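PDB 4DG8: PA1221 from Pseudomonas aeruginosa, which belongs to the AMP-binding (ANL) superfamily, carries a phosphopantetheine attachment domain downstream, and holds adenosine monophosphate in this structure. Local coordinates for residues I97-L105 / R158-I169; P203-S211 / G224-N235. One frame throughout, in Å; residues are numbered along the deposited sequence.

Contact 1: residues I97-L105 / R158-I169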
# COMPACT_ATOMS: atom_id res chain seq x y z
N ILE A 97 9.91 13.05 -10.17
CA ILE A 97 9.04 13.77 -9.26
C ILE A 97 9.76 14.01 -7.94
O ILE A 97 9.85 15.15 -7.49
CB ILE A 97 7.69 13.05 -9.03
CG1 ILE A 97 6.78 13.25 -10.24
CG2 ILE A 97 6.97 13.64 -7.80
CD1 ILE A 97 5.75 12.13 -10.45
N LEU A 98 10.33 12.96 -7.35
CA LEU A 98 11.05 13.16 -6.09
C LEU A 98 12.24 14.12 -6.20
O LEU A 98 12.46 14.96 -5.31
CB LEU A 98 11.50 11.82 -5.51
CG LEU A 98 10.36 10.86 -5.20
CD1 LEU A 98 10.95 9.68 -4.46
CD2 LEU A 98 9.27 11.54 -4.38
N LEU A 99 13.01 13.98 -7.27
CA LEU A 99 14.15 14.86 -7.57
C LEU A 99 13.75 16.33 -7.63
O LEU A 99 14.57 17.21 -7.34
CB LEU A 99 14.76 14.49 -8.92
CG LEU A 99 15.70 13.27 -8.98
CD1 LEU A 99 16.02 12.88 -10.45
CD2 LEU A 99 16.99 13.58 -8.21
N SER A 100 12.52 16.57 -8.08
CA SER A 100 12.00 17.94 -8.21
C SER A 100 11.46 18.56 -6.91
O SER A 100 11.02 19.71 -6.91
CB SER A 100 10.90 17.96 -9.28
OG SER A 100 11.36 17.35 -10.47
N GLY A 101 11.48 17.80 -5.82
CA GLY A 101 10.94 18.28 -4.56
C GLY A 101 9.42 18.10 -4.54
O GLY A 101 8.73 18.52 -3.61
N HIS A 102 8.90 17.44 -5.56
CA HIS A 102 7.47 17.21 -5.63
C HIS A 102 7.11 15.82 -5.09
O HIS A 102 7.99 15.02 -4.78
CB HIS A 102 7.00 17.42 -7.07
CG HIS A 102 7.31 18.79 -7.60
ND1 HIS A 102 7.27 19.91 -6.80
CD2 HIS A 102 7.71 19.21 -8.83
CE1 HIS A 102 7.61 20.97 -7.52
NE2 HIS A 102 7.87 20.57 -8.75
N HIS A 103 5.81 15.53 -5.00
CA HIS A 103 5.35 14.25 -4.49
C HIS A 103 4.38 13.59 -5.46
O HIS A 103 3.63 14.27 -6.16
CB HIS A 103 4.72 14.34 -3.08
CG HIS A 103 3.75 15.48 -2.89
ND1 HIS A 103 4.15 16.75 -2.56
CD2 HIS A 103 2.39 15.51 -2.93
CE1 HIS A 103 3.09 17.53 -2.42
NE2 HIS A 103 2.01 16.80 -2.65
N TYR A 104 4.38 12.27 -5.48
CA TYR A 104 3.61 11.56 -6.49
C TYR A 104 2.31 10.99 -5.96
O TYR A 104 2.15 10.73 -4.77
CB TYR A 104 4.43 10.46 -7.21
CG TYR A 104 5.01 9.34 -6.37
CD1 TYR A 104 4.21 8.27 -5.95
CD2 TYR A 104 6.38 9.31 -6.04
CE1 TYR A 104 4.75 7.20 -5.20
CE2 TYR A 104 6.93 8.24 -5.29
CZ TYR A 104 6.12 7.19 -4.87
OH TYR A 104 6.64 6.15 -4.12
N LEU A 105 1.36 10.89 -6.88
CA LEU A 105 0.05 10.33 -6.59
C LEU A 105 -0.37 9.41 -7.73
O LEU A 105 -0.31 9.81 -8.90
CB LEU A 105 -0.96 11.47 -6.51
CG LEU A 105 -2.43 11.12 -6.53
CD1 LEU A 105 -2.81 10.32 -5.28
CD2 LEU A 105 -3.25 12.40 -6.65
N ARG A 158 18.77 21.56 -8.47
CA ARG A 158 17.47 21.05 -8.06
C ARG A 158 17.21 21.52 -6.64
O ARG A 158 18.15 21.75 -5.89
CB ARG A 158 17.41 19.53 -8.17
CG ARG A 158 17.95 19.07 -9.50
CD ARG A 158 17.34 17.79 -10.02
NE ARG A 158 18.03 17.51 -11.28
CZ ARG A 158 17.57 17.87 -12.47
NH1 ARG A 158 16.39 18.48 -12.58
NH2 ARG A 158 18.29 17.61 -13.56
N PRO A 159 15.92 21.66 -6.28
CA PRO A 159 15.55 22.17 -4.96
C PRO A 159 16.21 21.38 -3.84
O PRO A 159 16.48 20.18 -3.98
CB PRO A 159 14.02 21.97 -4.92
CG PRO A 159 13.61 21.92 -6.37
CD PRO A 159 14.75 21.24 -7.06
N CYS A 160 16.49 22.06 -2.74
CA CYS A 160 17.04 21.42 -1.55
C CYS A 160 15.92 21.21 -0.56
O CYS A 160 15.05 22.07 -0.41
CB CYS A 160 18.12 22.27 -0.89
SG CYS A 160 19.57 22.61 -1.93
N PHE A 161 15.93 20.05 0.09
CA PHE A 161 14.91 19.75 1.07
C PHE A 161 15.42 18.68 2.01
O PHE A 161 16.37 17.98 1.69
CB PHE A 161 13.58 19.32 0.40
CG PHE A 161 13.74 18.24 -0.65
CD1 PHE A 161 13.68 16.90 -0.31
CD2 PHE A 161 13.95 18.59 -1.99
CE1 PHE A 161 13.81 15.91 -1.30
CE2 PHE A 161 14.09 17.61 -2.98
CZ PHE A 161 14.02 16.27 -2.63
N ALA A 162 14.76 18.56 3.16
CA ALA A 162 15.08 17.52 4.14
C ALA A 162 14.11 16.35 4.02
O ALA A 162 13.16 16.39 3.25
CB ALA A 162 15.05 18.11 5.55
N ALA A 163 14.34 15.33 4.83
CA ALA A 163 13.63 14.06 4.72
C ALA A 163 12.16 14.18 5.15
O ALA A 163 11.37 13.23 5.00
CB ALA A 163 14.35 12.99 5.52
N ASP A 164 11.81 15.35 5.67
CA ASP A 164 10.43 15.65 6.01
C ASP A 164 9.62 16.07 4.78
O ASP A 164 8.41 16.20 4.87
CB ASP A 164 10.35 16.71 7.11
CG ASP A 164 10.95 18.04 6.70
OD1 ASP A 164 11.73 18.09 5.73
OD2 ASP A 164 10.64 19.05 7.35
N GLN A 165 10.27 16.28 3.64
CA GLN A 165 9.55 16.59 2.41
C GLN A 165 8.56 15.45 2.10
O GLN A 165 8.88 14.26 2.28
CB GLN A 165 10.53 16.72 1.24
CG GLN A 165 9.95 17.43 0.02
CD GLN A 165 9.79 18.93 0.26
OE1 GLN A 165 10.10 19.43 1.34
NE2 GLN A 165 9.33 19.66 -0.75
N ILE A 166 7.37 15.81 1.62
CA ILE A 166 6.40 14.81 1.18
C ILE A 166 6.95 14.11 -0.05
O ILE A 166 7.40 14.78 -0.99
CB ILE A 166 5.03 15.46 0.81
CG1 ILE A 166 4.54 16.38 1.93
CG2 ILE A 166 3.98 14.37 0.43
CD1 ILE A 166 4.39 15.68 3.27
N ALA A 167 7.03 12.78 -0.00
CA ALA A 167 7.30 11.94 -1.17
C ALA A 167 6.06 11.55 -2.00
O ALA A 167 6.08 11.49 -3.24
CB ALA A 167 8.10 10.70 -0.76
N TYR A 168 4.97 11.21 -1.32
CA TYR A 168 3.79 10.78 -2.06
C TYR A 168 2.51 10.90 -1.26
O TYR A 168 2.53 11.06 -0.04
CB TYR A 168 3.96 9.36 -2.63
CG TYR A 168 4.07 8.24 -1.61
CD1 TYR A 168 2.95 7.75 -0.95
CD2 TYR A 168 5.30 7.65 -1.35
CE1 TYR A 168 3.06 6.72 -0.02
CE2 TYR A 168 5.42 6.62 -0.42
CZ TYR A 168 4.31 6.15 0.24
OH TYR A 168 4.45 5.12 1.15
N ILE A 169 1.40 10.82 -1.98
CA ILE A 169 0.09 10.73 -1.35
C ILE A 169 -0.61 9.42 -1.71
O ILE A 169 -0.63 9.02 -2.87
CB ILE A 169 -0.80 11.92 -1.74
CG1 ILE A 169 -0.21 13.21 -1.17
CG2 ILE A 169 -2.26 11.69 -1.26
CD1 ILE A 169 -0.90 14.47 -1.60
O HOH W 1 6.92 17.26 -2.11
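Tyr104 and Tyr168 run alongside each other from neighbouring strands and form the dense end of this contact. Tyr168 CB sits over one face of the Tyr104 ring, 3.6 Å from its centroid, while the two rings, planes 24° apart, are slid so far that they barely overlap. Both phenols find partners beyond the pair: Tyr104 OH bonds to Trp223 and Tyr168 OH to Thr219. Tyr104 N donates to Ala167 O (2.9 Å), and Ile169 N donates to Tyr104 O (2.9 Å). These bonds join parallel strands 103-106 and 166-172 in the centre of a mixed sheet, and the second strand carries a classic beta bulge, Ala167 and Tyr168 both facing Cys184. On the side of the sheet away from the tyrosines, the His103 ring is covered on one face by Ile166 CG2. His103 CG is wedged between its own backbone N and carbonyl carbon (chi1 46°), which lays the imidazole alongside Ile166. A water in the plane of that ring links His103 ND1 (2.9 Å) to Gly101 O and Ile166 O. Gln165 NE2 also reaches Gly101 O, 3.1 Å away and nearly straight at 171°. The other end, made of partly exposed residues, touches mostly backbone: Phe161 CE2 meets Gly101 CA at 3.6 Å, Pro159 CG rests on Ser100 O, and Arg158, salt-bridged to Asp67, lends only aliphatic carbons to Leu99.

Contact 2: residues P203-S211 / G224-N235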
# COMPACT_ATOMS: atom_id res chain seq x y z
N PRO A 203 21.12 -10.60 -1.16
CA PRO A 203 22.15 -9.59 -1.45
C PRO A 203 21.82 -8.76 -2.70
O PRO A 203 22.11 -7.56 -2.72
CB PRO A 203 23.41 -10.43 -1.67
CG PRO A 203 23.21 -11.64 -0.81
CD PRO A 203 21.71 -11.93 -0.90
N GLN A 204 21.22 -9.38 -3.71
CA GLN A 204 20.94 -8.69 -4.98
C GLN A 204 19.66 -7.87 -4.96
O GLN A 204 19.41 -7.09 -5.89
CB GLN A 204 20.88 -9.67 -6.16
CG GLN A 204 22.21 -10.31 -6.54
CD GLN A 204 22.26 -10.68 -8.01
OE1 GLN A 204 21.73 -11.73 -8.42
NE2 GLN A 204 22.87 -9.81 -8.82
N MET A 205 18.85 -8.06 -3.92
CA MET A 205 17.66 -7.24 -3.72
C MET A 205 16.85 -7.11 -5.01
O MET A 205 16.55 -5.99 -5.43
CB MET A 205 18.03 -5.86 -3.16
CG MET A 205 18.64 -5.93 -1.75
SD MET A 205 17.45 -6.61 -0.60
CE MET A 205 16.61 -5.12 -0.05
N ARG A 206 16.49 -8.23 -5.63
CA ARG A 206 15.74 -8.11 -6.87
C ARG A 206 14.27 -8.30 -6.55
O ARG A 206 13.75 -9.42 -6.48
CB ARG A 206 16.23 -9.14 -7.89
CG ARG A 206 17.71 -8.95 -8.29
CD ARG A 206 18.19 -10.02 -9.26
NE ARG A 206 17.51 -9.94 -10.55
CZ ARG A 206 17.91 -9.18 -11.57
NH1 ARG A 206 18.96 -8.39 -11.47
NH2 ARG A 206 17.22 -9.20 -12.70
N PHE A 207 13.58 -7.16 -6.47
CA PHE A 207 12.21 -7.13 -5.98
C PHE A 207 11.22 -7.26 -7.11
O PHE A 207 11.33 -6.57 -8.12
CB PHE A 207 11.92 -5.83 -5.22
CG PHE A 207 12.10 -5.95 -3.76
CD1 PHE A 207 13.34 -5.71 -3.18
CD2 PHE A 207 11.05 -6.35 -2.95
CE1 PHE A 207 13.52 -5.85 -1.82
CE2 PHE A 207 11.22 -6.48 -1.58
CZ PHE A 207 12.44 -6.23 -1.02
N LEU A 208 10.27 -8.17 -6.93
CA LEU A 208 9.11 -8.22 -7.78
C LEU A 208 8.36 -6.91 -7.58
O LEU A 208 8.03 -6.54 -6.46
CB LEU A 208 8.23 -9.39 -7.37
CG LEU A 208 6.87 -9.42 -8.06
CD1 LEU A 208 7.07 -9.62 -9.55
CD2 LEU A 208 5.99 -10.52 -7.49
N VAL A 209 8.12 -6.20 -8.67
CA VAL A 209 7.27 -5.02 -8.64
C VAL A 209 5.95 -5.37 -9.28
O VAL A 209 5.85 -5.56 -10.50
CB VAL A 209 7.91 -3.82 -9.37
CG1 VAL A 209 6.90 -2.65 -9.49
CG2 VAL A 209 9.18 -3.40 -8.66
N ASN A 210 4.93 -5.46 -8.43
CA ASN A 210 3.62 -5.99 -8.75
C ASN A 210 2.45 -5.11 -8.24
O ASN A 210 1.48 -4.86 -8.96
CB ASN A 210 3.53 -7.46 -8.32
CG ASN A 210 2.15 -8.04 -8.56
OD1 ASN A 210 1.70 -8.15 -9.70
ND2 ASN A 210 1.47 -8.40 -7.48
N SER A 211 2.48 -4.78 -6.95
CA SER A 211 1.48 -3.92 -6.32
C SER A 211 1.34 -2.56 -7.00
O SER A 211 2.32 -1.85 -7.16
CB SER A 211 1.84 -3.70 -4.84
OG SER A 211 2.04 -4.94 -4.18
N GLY A 224 12.62 -0.48 -1.90
CA GLY A 224 13.43 -1.51 -1.28
C GLY A 224 14.57 -1.98 -2.20
O GLY A 224 15.68 -2.23 -1.75
N ALA A 225 14.27 -2.12 -3.49
CA ALA A 225 15.31 -2.37 -4.49
C ALA A 225 16.22 -1.17 -4.72
O ALA A 225 17.44 -1.25 -4.50
CB ALA A 225 14.69 -2.76 -5.82
N LEU A 226 15.62 -0.06 -5.14
CA LEU A 226 16.44 1.03 -5.67
C LEU A 226 17.30 1.71 -4.60
O LEU A 226 18.34 2.28 -4.90
CB LEU A 226 15.58 2.08 -6.40
CG LEU A 226 14.87 1.62 -7.68
CD1 LEU A 226 13.98 2.73 -8.19
CD2 LEU A 226 15.90 1.23 -8.75
N LEU A 227 16.84 1.69 -3.36
CA LEU A 227 17.62 2.32 -2.30
C LEU A 227 18.70 1.38 -1.76
O LEU A 227 19.54 1.76 -0.94
CB LEU A 227 16.69 2.85 -1.19
CG LEU A 227 15.69 3.90 -1.70
CD1 LEU A 227 14.90 4.46 -0.53
CD2 LEU A 227 16.40 5.03 -2.49
N ASN A 228 18.64 0.12 -2.18
CA ASN A 228 19.71 -0.85 -1.90
C ASN A 228 20.66 -1.28 -3.03
O ASN A 228 21.45 -2.21 -2.85
CB ASN A 228 19.18 -2.02 -1.08
CG ASN A 228 18.69 -1.56 0.27
OD1 ASN A 228 19.49 -1.23 1.15
ND2 ASN A 228 17.37 -1.46 0.42
N GLY A 229 20.54 -0.67 -4.21
CA GLY A 229 21.37 -1.09 -5.34
C GLY A 229 20.83 -2.36 -5.98
O GLY A 229 21.54 -3.03 -6.74
N GLY A 230 19.57 -2.69 -5.68
CA GLY A 230 18.91 -3.87 -6.23
C GLY A 230 18.18 -3.56 -7.52
O GLY A 230 18.41 -2.51 -8.14
N CYS A 231 17.32 -4.47 -7.96
CA CYS A 231 16.64 -4.32 -9.24
C CYS A 231 15.13 -4.39 -9.11
O CYS A 231 14.59 -5.28 -8.46
CB CYS A 231 17.11 -5.38 -10.25
SG CYS A 231 16.42 -5.17 -11.91
N CYS A 232 14.45 -3.46 -9.76
CA CYS A 232 13.01 -3.55 -9.83
C CYS A 232 12.70 -4.48 -10.99
O CYS A 232 12.92 -4.14 -12.15
CB CYS A 232 12.42 -2.16 -10.13
SG CYS A 232 12.55 -1.05 -8.74
N VAL A 233 12.14 -5.64 -10.66
CA VAL A 233 11.76 -6.60 -11.68
C VAL A 233 10.27 -6.41 -11.87
O VAL A 233 9.45 -6.91 -11.09
CB VAL A 233 12.00 -8.03 -11.16
CG1 VAL A 233 11.69 -9.04 -12.25
CG2 VAL A 233 13.46 -8.18 -10.70
N LEU A 234 9.91 -5.75 -12.97
CA LEU A 234 8.55 -5.26 -13.15
C LEU A 234 7.70 -6.38 -13.66
O LEU A 234 8.10 -7.08 -14.59
CB LEU A 234 8.52 -4.12 -14.17
CG LEU A 234 9.45 -2.92 -13.98
CD1 LEU A 234 9.17 -1.87 -15.08
CD2 LEU A 234 9.29 -2.31 -12.60
N ASN A 235 6.49 -6.53 -13.13
CA ASN A 235 5.61 -7.49 -13.74
C ASN A 235 4.84 -6.76 -14.82
O ASN A 235 3.81 -6.14 -14.56
CB ASN A 235 4.61 -8.05 -12.72
CG ASN A 235 3.50 -8.88 -13.39
OD1 ASN A 235 3.68 -9.37 -14.50
ND2 ASN A 235 2.36 -9.02 -12.72
O HOH W 2 22.17 -4.89 -3.77
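Strands 206-209 and 231-234 run parallel with their short axes 33° apart, joined by a ladder of five backbone hydrogen bonds from Cys231 N to Met205 O at one end to Asn235 N to Val209 O at the other. With helix 217-226 between them in sequence they make a beta-alpha-beta unit. Gly224 and Ala225 of that helix lie over the face carrying Phe207 and Val209: Phe207 CD1 approaches Ala225 N at 3.7 Å, and Phe207 CB meets the Ala225 methyl. Further along, Val209 spreads its two branches. CG2 touches Cys232 CB at 3.8 Å, whereas CB and CG1 lie against Leu234 CD2, the two side chains running alongside each other. On the face of Arg206 and Leu208, the guanidinium of Arg206 lays one face over Cys231 CB, with NH1 3.7 Å from that carbon; Glu44 forms a salt bridge with NH1, and NH2 bonds to Arg252 O. Met205 is bent at chi2 and chi3, which folds CE back to Gly224 O and Asn228 ND2. That amide is itself fixed, as Asn228 ND2 donates to Gly224 O at 2.9 Å, almost straight. Gly230 packs its CA 3.3 Å from Met205 O in a CA-H...O contact. Beyond the strands, Asn235 ND2, also bonded to Gly238 O, reaches Asn210 OD1 at 3.2 Å, the two amide planes turned 29° apart.

In the fold
Contact 1 is complete in the sequence before contact 2 starts, and both belong to the AMP-binding part of the protein. Their centres are 21 Å apart, and about 7 Å still separates their nearest atoms. They belong to different beta-sheets: contact 1 pairs strands 103-106 and 166-172 inside a seven-stranded mixed sheet, whereas contact 2 pairs strands 206-209 and 231-234 in a four-stranded one. Helix 217-226 bridges the two: its residues Gly224 and Ala225 pack in contact 2, while Thr219 and Trp223 bond the tyrosine hydroxyls of contact 1. The Tyr168 side chain lies about 9 Å from the bound AMP, placing contact 1 near the nucleotide pocket without reaching it.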